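Local coordinates for 2-oxoadipate dioxygenase/decarboxylase (Pseudomonas putida, PDB 6W1H), which catalyses the iron-dependent, oxygen-consuming decarboxylation and hydroxylation of 2-oxoadipate to D-2-hydroxyglutarate in D-lysine catabolism, at residues G32-L37 and L239-K244; V106-T111 and F129-R134; H226-T231 and E294-G299. All coordinates share one frame; numbering follows the deposited sequence.

Contact 1: G32-L37 and L239-K244; sequences GTLLEL and LGMPAK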
loop_
_atom_site.group_PDB
_atom_site.type_symbol
_atom_site.label_atom_id
_atom_site.label_comp_id
_atom_site.label_asym_id
_atom_site.label_seq_id
_atom_site.Cartn_x
_atom_site.Cartn_y
_atom_site.Cartn_z
ATOM N N GLY A 32 11.142 -13.079 5.479
ATOM C CA GLY A 32 12.200 -13.509 4.577
ATOM C C GLY A 32 11.811 -14.742 3.785
ATOM O O GLY A 32 12.073 -14.826 2.579
ATOM N N THR A 33 11.160 -15.705 4.452
ATOM C CA THR A 33 10.652 -16.888 3.770
ATOM C C THR A 33 9.663 -16.494 2.682
ATOM O O THR A 33 9.719 -16.999 1.551
ATOM C CB THR A 33 9.971 -17.786 4.798
ATOM O OG1 THR A 33 10.882 -18.110 5.854
ATOM C CG2 THR A 33 9.489 -19.077 4.156
ATOM N N LEU A 34 8.773 -15.560 2.994
ATOM C CA LEU A 34 7.835 -15.087 1.988
ATOM C C LEU A 34 8.556 -14.454 0.797
ATOM O O LEU A 34 8.209 -14.711 -0.355
ATOM C CB LEU A 34 6.894 -14.053 2.605
ATOM C CG LEU A 34 5.886 -13.417 1.658
ATOM C CD1 LEU A 34 4.946 -14.476 1.094
ATOM C CD2 LEU A 34 5.069 -12.319 2.358
ATOM N N LEU A 35 9.582 -13.641 1.050
ATOM C CA LEU A 35 10.284 -12.990 -0.060
ATOM C C LEU A 35 10.910 -14.018 -1.001
ATOM O O LEU A 35 10.938 -13.820 -2.216
ATOM C CB LEU A 35 11.381 -12.049 0.465
ATOM C CG LEU A 35 10.918 -10.801 1.214
ATOM C CD1 LEU A 35 12.105 -9.938 1.497
ATOM C CD2 LEU A 35 9.873 -10.063 0.408
ATOM N N GLU A 36 11.439 -15.113 -0.460
ATOM C CA GLU A 36 12.029 -16.134 -1.320
ATOM C C GLU A 36 10.963 -16.762 -2.198
ATOM O O GLU A 36 11.182 -16.999 -3.394
ATOM C CB GLU A 36 12.737 -17.183 -0.464
ATOM C CG GLU A 36 13.994 -16.654 0.221
ATOM C CD GLU A 36 14.652 -17.689 1.111
ATOM O OE1 GLU A 36 14.528 -18.898 0.816
ATOM O OE2 GLU A 36 15.299 -17.294 2.101
ATOM N N LEU A 37 9.784 -16.993 -1.634
ATOM C CA LEU A 37 8.684 -17.556 -2.411
ATOM C C LEU A 37 8.209 -16.575 -3.474
ATOM O O LEU A 37 7.954 -16.971 -4.619
ATOM C CB LEU A 37 7.544 -17.933 -1.476
ATOM C CG LEU A 37 6.386 -18.735 -2.044
ATOM C CD1 LEU A 37 6.859 -20.114 -2.526
ATOM C CD2 LEU A 37 5.293 -18.862 -0.969
ATOM N N LEU A 239 -0.697 -21.369 -3.138
ATOM C CA LEU A 239 -0.423 -22.796 -3.185
ATOM C C LEU A 239 0.927 -23.155 -2.584
ATOM O O LEU A 239 1.153 -24.322 -2.268
ATOM C CB LEU A 239 -0.478 -23.322 -4.614
ATOM C CG LEU A 239 -1.834 -23.395 -5.268
ATOM C CD1 LEU A 239 -1.684 -23.697 -6.764
ATOM C CD2 LEU A 239 -2.699 -24.449 -4.615
ATOM N N GLY A 240 1.823 -22.192 -2.412
ATOM C CA GLY A 240 3.143 -22.483 -1.888
ATOM C C GLY A 240 3.346 -22.146 -0.427
ATOM O O GLY A 240 4.314 -22.616 0.198
ATOM N N MET A 241 2.400 -21.419 0.149
ATOM C CA MET A 241 2.584 -20.853 1.480
ATOM C C MET A 241 2.367 -21.812 2.654
ATOM O O MET A 241 3.167 -21.783 3.604
ATOM C CB MET A 241 1.704 -19.615 1.634
ATOM C CG MET A 241 2.248 -18.385 0.925
ATOM S SD MET A 241 1.110 -16.996 0.735
ATOM C CE MET A 241 1.148 -16.302 2.394
ATOM N N PRO A 242 1.323 -22.650 2.663
ATOM C CA PRO A 242 1.210 -23.608 3.771
ATOM C C PRO A 242 2.455 -24.454 3.932
ATOM O O PRO A 242 2.906 -24.681 5.065
ATOM C CB PRO A 242 -0.037 -24.431 3.410
ATOM C CG PRO A 242 -0.844 -23.516 2.518
ATOM C CD PRO A 242 0.183 -22.741 1.726
ATOM N N ALA A 243 3.068 -24.870 2.817
ATOM C CA ALA A 243 4.286 -25.673 2.888
ATOM C C ALA A 243 5.434 -24.955 3.601
ATOM O O ALA A 243 6.351 -25.615 4.112
ATOM C CB ALA A 243 4.752 -26.010 1.472
ATOM N N LYS A 244 5.440 -23.625 3.605
ATOM C CA LYS A 244 6.492 -22.844 4.238
ATOM C C LYS A 244 6.106 -22.385 5.637
ATOM O O LYS A 244 6.823 -21.579 6.222
ATOM C CB LYS A 244 6.860 -21.632 3.361
ATOM C CG LYS A 244 7.474 -22.008 2.010
ATOM C CD LYS A 244 8.771 -22.795 2.180
ATOM C CE LYS A 244 9.343 -23.215 0.823
ATOM N NZ LYS A 244 10.027 -22.096 0.137
HETATM O O HOH W 1 10.261 -19.664 0.949
#
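Leu37 and Thr33, one turn apart on helix 29-48, face the bend after helix 234-240, with CA of Leu37 7.4 Å from CA of Gly240 and CA of Thr33 placed in the same way against Lys244. At one end Leu37 reaches over with a single methyl: CD2 lies 3.6 Å from Met241 CG, and the two side chains cross at about a right angle. Its CG is anti to the backbone N (chi1 -171°), which carries the isobutyl group out from the helix and onto the bend. CD2 also rests against the carbonyl carbon of Gly240. Glycine suits that place, since a CB there would point at the leucine and sit too close to Leu37 CD1. Helix 29-48 thus packs on a bend in which residues 242-243 form a short 3-10 segment, and Lys244 N closes it by bonding to Met241 O at 2.9 Å. Met241, long and flexible, bends at chi3 (77°) and runs inward from the turn, where CE meets Leu34 CD1 loosely at 4.4 Å. Leu34 and Met241 both pack on Phe269 of strand 264-276, and Leu34 also touches Pro229, so this apolar layer lies behind the metal site, the Leu34 side chain being about 7 Å from that of Glu294. At the other end apolar contact gives way to a water bridge. Thr33 CG2 lies 3.8 Å from Lys244 CB, methyl against methylene, while the lysine chain, bent at chi2 and chi4, crosses the threonine obliquely. A water accepts from Lys244 NZ at 2.6 Å and donates to Thr33 O at 2.8 Å, tying the ammonium to the helix. That carbonyl oxygen already receives the helical bond from Leu37 N. Glu36 lies nearby with opposite charge but does not touch the lysine.

Contact 2: V106-T111 and F129-R134; sequences VPVHST and FTSLLR. With OOG (2-oxoadipic acid), chain C.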
loop_
_atom_site.group_PDB
_atom_site.type_symbol
_atom_site.label_atom_id
_atom_site.label_comp_id
_atom_site.label_asym_id
_atom_site.label_seq_id
_atom_site.Cartn_x
_atom_site.Cartn_y
_atom_site.Cartn_z
ATOM N N VAL A 106 -13.811 0.542 13.076
ATOM C CA VAL A 106 -12.463 0.794 13.581
ATOM C C VAL A 106 -12.300 2.290 13.810
ATOM O O VAL A 106 -12.682 3.097 12.945
ATOM C CB VAL A 106 -11.390 0.254 12.625
ATOM C CG1 VAL A 106 -11.449 -1.265 12.577
ATOM C CG2 VAL A 106 -11.572 0.837 11.244
ATOM N N PRO A 107 -11.733 2.706 14.938
ATOM C CA PRO A 107 -11.627 4.143 15.238
ATOM C C PRO A 107 -10.371 4.782 14.649
ATOM O O PRO A 107 -9.544 5.353 15.359
ATOM C CB PRO A 107 -11.615 4.155 16.769
ATOM C CG PRO A 107 -10.923 2.879 17.139
ATOM C CD PRO A 107 -11.260 1.870 16.061
ATOM N N VAL A 108 -10.221 4.682 13.327
ATOM C CA VAL A 108 -9.101 5.301 12.637
ATOM C C VAL A 108 -9.573 5.874 11.305
ATOM O O VAL A 108 -10.596 5.472 10.747
ATOM C CB VAL A 108 -7.917 4.326 12.375
ATOM C CG1 VAL A 108 -7.568 3.520 13.625
ATOM C CG2 VAL A 108 -8.208 3.415 11.190
ATOM N N HIS A 109 -8.807 6.839 10.807
ATOM C CA HIS A 109 -8.896 7.296 9.421
ATOM C C HIS A 109 -7.476 7.519 8.923
ATOM O O HIS A 109 -6.535 7.686 9.711
ATOM C CB HIS A 109 -9.855 8.477 9.212
ATOM C CG HIS A 109 -9.601 9.672 10.071
ATOM N ND1 HIS A 109 -10.282 10.855 9.877
ATOM C CD2 HIS A 109 -8.788 9.875 11.137
ATOM C CE1 HIS A 109 -9.880 11.745 10.772
ATOM N NE2 HIS A 109 -8.986 11.170 11.559
ATOM N N SER A 110 -7.308 7.437 7.610
ATOM C CA SER A 110 -5.999 7.138 7.069
ATOM C C SER A 110 -5.775 7.785 5.713
ATOM O O SER A 110 -6.713 8.210 5.017
ATOM C CB SER A 110 -5.842 5.599 6.909
ATOM O OG SER A 110 -6.430 4.908 7.987
ATOM N N THR A 111 -4.503 7.792 5.332
ATOM C CA THR A 111 -4.046 8.139 3.993
ATOM C C THR A 111 -2.905 7.187 3.642
ATOM O O THR A 111 -2.397 6.456 4.497
ATOM C CB THR A 111 -3.598 9.606 3.914
ATOM O OG1 THR A 111 -3.395 9.974 2.552
ATOM C CG2 THR A 111 -2.331 9.800 4.685
ATOM N N PHE A 129 0.735 3.006 4.151
ATOM C CA PHE A 129 -0.624 3.300 4.579
ATOM C C PHE A 129 -0.558 3.688 6.038
ATOM O O PHE A 129 -0.028 2.930 6.854
ATOM C CB PHE A 129 -1.491 2.070 4.395
ATOM C CG PHE A 129 -2.964 2.312 4.582
ATOM C CD1 PHE A 129 -3.528 2.285 5.851
ATOM C CD2 PHE A 129 -3.785 2.540 3.494
ATOM C CE1 PHE A 129 -4.902 2.466 6.032
ATOM C CE2 PHE A 129 -5.149 2.731 3.658
ATOM C CZ PHE A 129 -5.714 2.682 4.935
ATOM N N THR A 130 -1.033 4.888 6.359
ATOM C CA THR A 130 -0.845 5.487 7.675
ATOM C C THR A 130 -2.194 5.844 8.288
ATOM O O THR A 130 -2.940 6.671 7.744
ATOM C CB THR A 130 0.034 6.731 7.557
ATOM O OG1 THR A 130 1.276 6.383 6.946
ATOM C CG2 THR A 130 0.270 7.313 8.926
ATOM N N SER A 131 -2.501 5.216 9.415
ATOM C CA SER A 131 -3.761 5.424 10.112
ATOM C C SER A 131 -3.554 6.277 11.354
ATOM O O SER A 131 -2.562 6.113 12.078
ATOM C CB SER A 131 -4.353 4.081 10.532
ATOM O OG SER A 131 -4.731 3.334 9.403
ATOM N N LEU A 132 -4.506 7.171 11.608
ATOM C CA LEU A 132 -4.538 7.974 12.828
ATOM C C LEU A 132 -5.685 7.487 13.699
ATOM O O LEU A 132 -6.840 7.485 13.253
ATOM C CB LEU A 132 -4.716 9.457 12.504
ATOM C CG LEU A 132 -5.089 10.394 13.656
ATOM C CD1 LEU A 132 -3.991 10.406 14.730
ATOM C CD2 LEU A 132 -5.373 11.807 13.155
ATOM N N LEU A 133 -5.361 7.085 14.928
ATOM C CA LEU A 133 -6.361 6.657 15.896
ATOM C C LEU A 133 -7.204 7.850 16.317
ATOM O O LEU A 133 -6.683 8.948 16.532
ATOM C CB LEU A 133 -5.665 6.058 17.120
ATOM C CG LEU A 133 -6.514 5.537 18.277
ATOM C CD1 LEU A 133 -7.441 4.422 17.825
ATOM C CD2 LEU A 133 -5.620 5.070 19.426
ATOM N N ARG A 134 -8.519 7.638 16.404
ATOM C CA ARG A 134 -9.469 8.684 16.772
ATOM C C ARG A 134 -9.929 8.399 18.201
ATOM O O ARG A 134 -10.865 7.637 18.428
ATOM C CB ARG A 134 -10.644 8.716 15.812
ATOM C CG ARG A 134 -10.243 8.985 14.363
ATOM C CD ARG A 134 -11.466 9.180 13.466
ATOM N NE ARG A 134 -12.264 10.316 13.906
ATOM C CZ ARG A 134 -13.509 10.552 13.503
ATOM N NH1 ARG A 134 -14.097 9.731 12.641
ATOM N NH2 ARG A 134 -14.162 11.612 13.961
HETATM C C2 OOG C . -4.199 -2.183 7.579
HETATM C C3 OOG C . -3.764 -0.959 6.789
HETATM C C4 OOG C . -4.190 -1.077 5.332
HETATM C C6 OOG C . -3.712 -2.626 3.261
HETATM O O4 OOG C . -4.806 -2.229 2.730
HETATM O O3 OOG C . -2.985 -3.529 2.741
HETATM C C5 OOG C . -3.238 -2.009 4.559
HETATM C C1 OOG C . -4.020 -1.969 9.094
HETATM O O1 OOG C . -4.462 -2.766 9.862
HETATM O O2 OOG C . -3.352 -0.856 9.611
HETATM O O5 OOG C . -2.131 -2.261 4.911
HETATM O O HOH W 2 -13.026 7.767 11.043
#
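Arg134 runs from Pro107 across the ring of His109. CB stands 3.6 Å from Pro107 O, the same oxygen that accepts the backbone bond of Arg134 N. CG touches His109 CD2, and CD then passes over the imidazole face in a CH-pi contact, 3.7 Å from the ring centroid and 15° off its normal. A bend at chi3 (61°) carries NE onward past the rim of the ring to a salt bridge with Glu136, while NH1 donates to a water at 2.7 Å that reaches Val108 O only weakly. Arginine suits this position at the partly exposed end of the strand pair because its methylenes can cover a ring while its tip stays among polar partners. The histidine keeps its own hold, ND1 bonding to the Tyr98 hydroxyl, and Leu132 O lies at the edge of its ring. Behind these side chains strands 108-114 and 127-133 run antiparallel. His109 with Leu132 and Thr111 with Thr130 are hydrogen-bonded pairs, alternating with the non-hydrogen-bonded pairs Val108-Leu133 and Ser110-Ser131. With strand 69-75, helix 78-90 and strand 94-100 they complete the beta-alpha-beta-beta-beta order consistent with the vicinal oxygen chelate fold of the glyoxalase clan. The face carrying Ser110 and Ser131 presents two small hydroxyl side chains that bond to each other, Ser110 OG donating to Ser131 OG at 2.7 Å, with the Ser131 side chain about 4 Å from that of Arg74. Phe129 lines the substrate pocket with one ring face. Its CG lies anti to the backbone N (chi1 -170°), and that face covers the substrate methylenes, Phe129 CD1 being 3.4 Å from C3 of 2-oxoadipate. Thr111 O lies over the opposite face, and Ser110 CB comes up obliquely, 3.4 Å from Phe129 CE1.

Contact 3: H226-T231 and E294-G299; sequences HLTPRT and EIEQRG. With NI (nickel (II) ion), chain B; OOG (2-oxoadipic acid), chain C.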
loop_
_atom_site.group_PDB
_atom_site.type_symbol
_atom_site.label_atom_id
_atom_site.label_comp_id
_atom_site.label_asym_id
_atom_site.label_seq_id
_atom_site.Cartn_x
_atom_site.Cartn_y
_atom_site.Cartn_z
ATOM N N HIS A 226 2.869 -4.331 9.133
ATOM C CA HIS A 226 3.337 -5.336 8.208
ATOM C C HIS A 226 4.030 -4.633 7.044
ATOM O O HIS A 226 3.852 -3.432 6.823
ATOM C CB HIS A 226 2.194 -6.204 7.724
ATOM C CG HIS A 226 1.113 -5.456 7.017
ATOM N ND1 HIS A 226 0.044 -4.911 7.688
ATOM C CD2 HIS A 226 0.943 -5.129 5.714
ATOM C CE1 HIS A 226 -0.778 -4.339 6.825
ATOM N NE2 HIS A 226 -0.246 -4.437 5.619
ATOM N N LEU A 227 4.860 -5.385 6.345
ATOM C CA LEU A 227 5.403 -5.006 5.051
ATOM C C LEU A 227 4.940 -6.051 4.057
ATOM O O LEU A 227 5.044 -7.243 4.326
ATOM C CB LEU A 227 6.910 -4.958 5.035
ATOM C CG LEU A 227 7.693 -3.884 5.699
ATOM C CD1 LEU A 227 9.173 -4.087 5.339
ATOM C CD2 LEU A 227 7.222 -2.528 5.287
ATOM N N THR A 228 4.438 -5.614 2.919
ATOM C CA THR A 228 3.832 -6.508 1.942
ATOM C C THR A 228 4.601 -6.437 0.640
ATOM O O THR A 228 4.660 -5.355 0.032
ATOM C CB THR A 228 2.384 -6.066 1.708
ATOM O OG1 THR A 228 1.739 -6.113 2.971
ATOM C CG2 THR A 228 1.684 -6.957 0.699
ATOM N N PRO A 229 5.177 -7.546 0.172
ATOM C CA PRO A 229 5.787 -7.578 -1.161
ATOM C C PRO A 229 4.726 -7.802 -2.226
ATOM O O PRO A 229 3.598 -8.198 -1.953
ATOM C CB PRO A 229 6.744 -8.783 -1.076
ATOM C CG PRO A 229 6.112 -9.702 -0.084
ATOM C CD PRO A 229 5.321 -8.843 0.878
ATOM N N ARG A 230 5.127 -7.576 -3.473
ATOM C CA ARG A 230 4.244 -7.725 -4.623
ATOM C C ARG A 230 4.580 -9.011 -5.379
ATOM O O ARG A 230 5.716 -9.208 -5.813
ATOM C CB ARG A 230 4.389 -6.516 -5.542
ATOM C CG ARG A 230 3.546 -6.623 -6.803
ATOM C CD ARG A 230 3.735 -5.417 -7.701
ATOM N NE ARG A 230 3.021 -5.571 -8.964
ATOM C CZ ARG A 230 3.145 -4.768 -10.012
ATOM N NH1 ARG A 230 3.953 -3.710 -9.965
ATOM N NH2 ARG A 230 2.431 -5.010 -11.103
ATOM N N THR A 231 3.579 -9.853 -5.585
ATOM C CA THR A 231 3.721 -11.025 -6.427
ATOM C C THR A 231 2.919 -10.819 -7.705
ATOM O O THR A 231 1.906 -10.114 -7.714
ATOM C CB THR A 231 3.270 -12.307 -5.719
ATOM O OG1 THR A 231 3.478 -13.421 -6.594
ATOM C CG2 THR A 231 1.802 -12.263 -5.349
ATOM N N GLU A 294 1.446 -10.324 5.083
ATOM C CA GLU A 294 0.537 -10.101 3.978
ATOM C C GLU A 294 1.264 -10.241 2.653
ATOM O O GLU A 294 2.482 -10.064 2.553
ATOM C CB GLU A 294 -0.028 -8.688 4.127
ATOM C CG GLU A 294 -1.059 -8.249 3.099
ATOM C CD GLU A 294 -1.670 -6.938 3.498
ATOM O OE1 GLU A 294 -1.057 -5.893 3.224
ATOM O OE2 GLU A 294 -2.715 -6.949 4.144
ATOM N N ILE A 295 0.490 -10.553 1.624
ATOM C CA ILE A 295 0.977 -10.656 0.259
ATOM C C ILE A 295 -0.077 -10.024 -0.635
ATOM O O ILE A 295 -1.279 -10.145 -0.381
ATOM C CB ILE A 295 1.244 -12.136 -0.112
ATOM C CG1 ILE A 295 1.782 -12.263 -1.529
ATOM C CG2 ILE A 295 -0.019 -12.994 0.075
ATOM C CD1 ILE A 295 3.129 -11.621 -1.729
ATOM N N GLU A 296 0.375 -9.338 -1.671
ATOM C CA GLU A 296 -0.550 -8.715 -2.603
ATOM C C GLU A 296 -0.096 -8.886 -4.043
ATOM O O GLU A 296 1.077 -9.099 -4.321
ATOM C CB GLU A 296 -0.791 -7.231 -2.278
ATOM C CG GLU A 296 0.348 -6.307 -2.613
ATOM C CD GLU A 296 0.161 -4.906 -2.023
ATOM O OE1 GLU A 296 -0.921 -4.592 -1.487
ATOM O OE2 GLU A 296 1.100 -4.122 -2.088
ATOM N N GLN A 297 -1.072 -8.818 -4.956
ATOM C CA GLN A 297 -0.850 -8.751 -6.390
ATOM C C GLN A 297 -1.566 -7.494 -6.868
ATOM O O GLN A 297 -2.745 -7.300 -6.544
ATOM C CB GLN A 297 -1.486 -9.974 -7.067
ATOM C CG GLN A 297 -1.244 -10.034 -8.580
ATOM C CD GLN A 297 -2.034 -11.110 -9.274
ATOM O OE1 GLN A 297 -2.315 -12.162 -8.689
ATOM N NE2 GLN A 297 -2.355 -10.891 -10.532
ATOM N N ARG A 298 -0.874 -6.649 -7.628
ATOM C CA ARG A 298 -1.415 -5.351 -8.033
ATOM C C ARG A 298 -1.720 -5.348 -9.516
ATOM O O ARG A 298 -0.857 -5.701 -10.326
ATOM C CB ARG A 298 -0.433 -4.225 -7.704
ATOM C CG ARG A 298 -0.460 -3.895 -6.223
ATOM C CD ARG A 298 0.473 -2.741 -5.797
ATOM N NE ARG A 298 0.236 -2.479 -4.383
ATOM C CZ ARG A 298 -0.682 -1.652 -3.906
ATOM N NH1 ARG A 298 -1.409 -0.893 -4.728
ATOM N NH2 ARG A 298 -0.891 -1.593 -2.606
ATOM N N GLY A 299 -2.967 -4.987 -9.855
ATOM C CA GLY A 299 -3.431 -4.900 -11.220
ATOM C C GLY A 299 -3.779 -3.482 -11.598
ATOM O O GLY A 299 -3.170 -2.529 -11.103
HETATM NI NI NI B . -1.425 -4.039 3.975
HETATM C C2 OOG C . -4.199 -2.183 7.579
HETATM C C3 OOG C . -3.764 -0.959 6.789
HETATM C C4 OOG C . -4.190 -1.077 5.332
HETATM C C6 OOG C . -3.712 -2.626 3.261
HETATM O O4 OOG C . -4.806 -2.229 2.730
HETATM O O3 OOG C . -2.985 -3.529 2.741
HETATM C C5 OOG C . -3.238 -2.009 4.559
HETATM C C1 OOG C . -4.020 -1.969 9.094
HETATM O O1 OOG C . -4.462 -2.766 9.862
HETATM O O2 OOG C . -3.352 -0.856 9.611
HETATM O O5 OOG C . -2.131 -2.261 4.911
HETATM O O HOH W 3 4.369 -9.784 4.630
HETATM O O HOH W 4 3.687 -4.084 -2.997
HETATM O O HOH W 5 1.334 -7.818 -9.105
HETATM O O HOH W 6 -3.243 -4.970 5.309
#
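His226 and Glu294 converge on one nickel ion, bound here at the iron site, with ring and carboxylate planes 71° apart. His226 NE2 binds the metal at 2.1 Å and Glu294 OE1 at 2.0 Å; His70 completes the two-histidine, one-carboxylate set. The glutamate, extended with CG anti to the backbone N (chi1 -178°), is long enough to present OE1, which Thr228 OG1 also grips at 2.8 Å, donating on the anti side and 27° out of the carboxylate plane. OE2 is held by Gln266. A beta-branched threonine does double duty here, for its other arm, CG2, lies across Glu296 CG at 3.6 Å. Arg298 NE meets Glu296 OE2 from above the carboxylate plane, at 3.0 Å, the oxygen lying in the plane of the guanidinium. That same oxygen accepts from His70 ND1 and from a water, making Glu296 a second-shell residue that probably helps to fix the ring of His70. With an alanine at Glu296, His70 would probably lose the acceptor that holds its ring, and Arg298 its counter-charge. Further along, Arg230 and Arg298 cross with guanidinium planes nearly perpendicular, Arg298 CB covering one face of the Arg230 group, whose charge is paired with Glu61 and Glu68. Thr231 N bonds straight to Glu296 O at 2.9 Å, beside the single bridge of Arg230 with Glu296. 2-Oxoadipate chelates the metal through a carboxylate oxygen and its keto oxygen; a water is the sixth ligand, an arrangement consistent with oxygen being activated at the metal beside an already anchored oxo acid.

From the N terminus, helix 29-48 supplies residues 32-37, whose partner in contact 1 comes some two hundred residues later and closes the long loop at 239-244. Contact 2 is nested wholly inside that loop, pairing two strands of the five-stranded sheet. Contact 3 opens at 226-231, which holds an edge strand of this sheet, before contact 1 has closed, and ends at 294-299 in the two-stranded sheet, so the two cross. They also touch, Leu35 packing on Pro229 and Met241 on Ile295. Contacts 2 and 3 follow in series and do not touch each other, yet both touch the bound 2-oxoadipate.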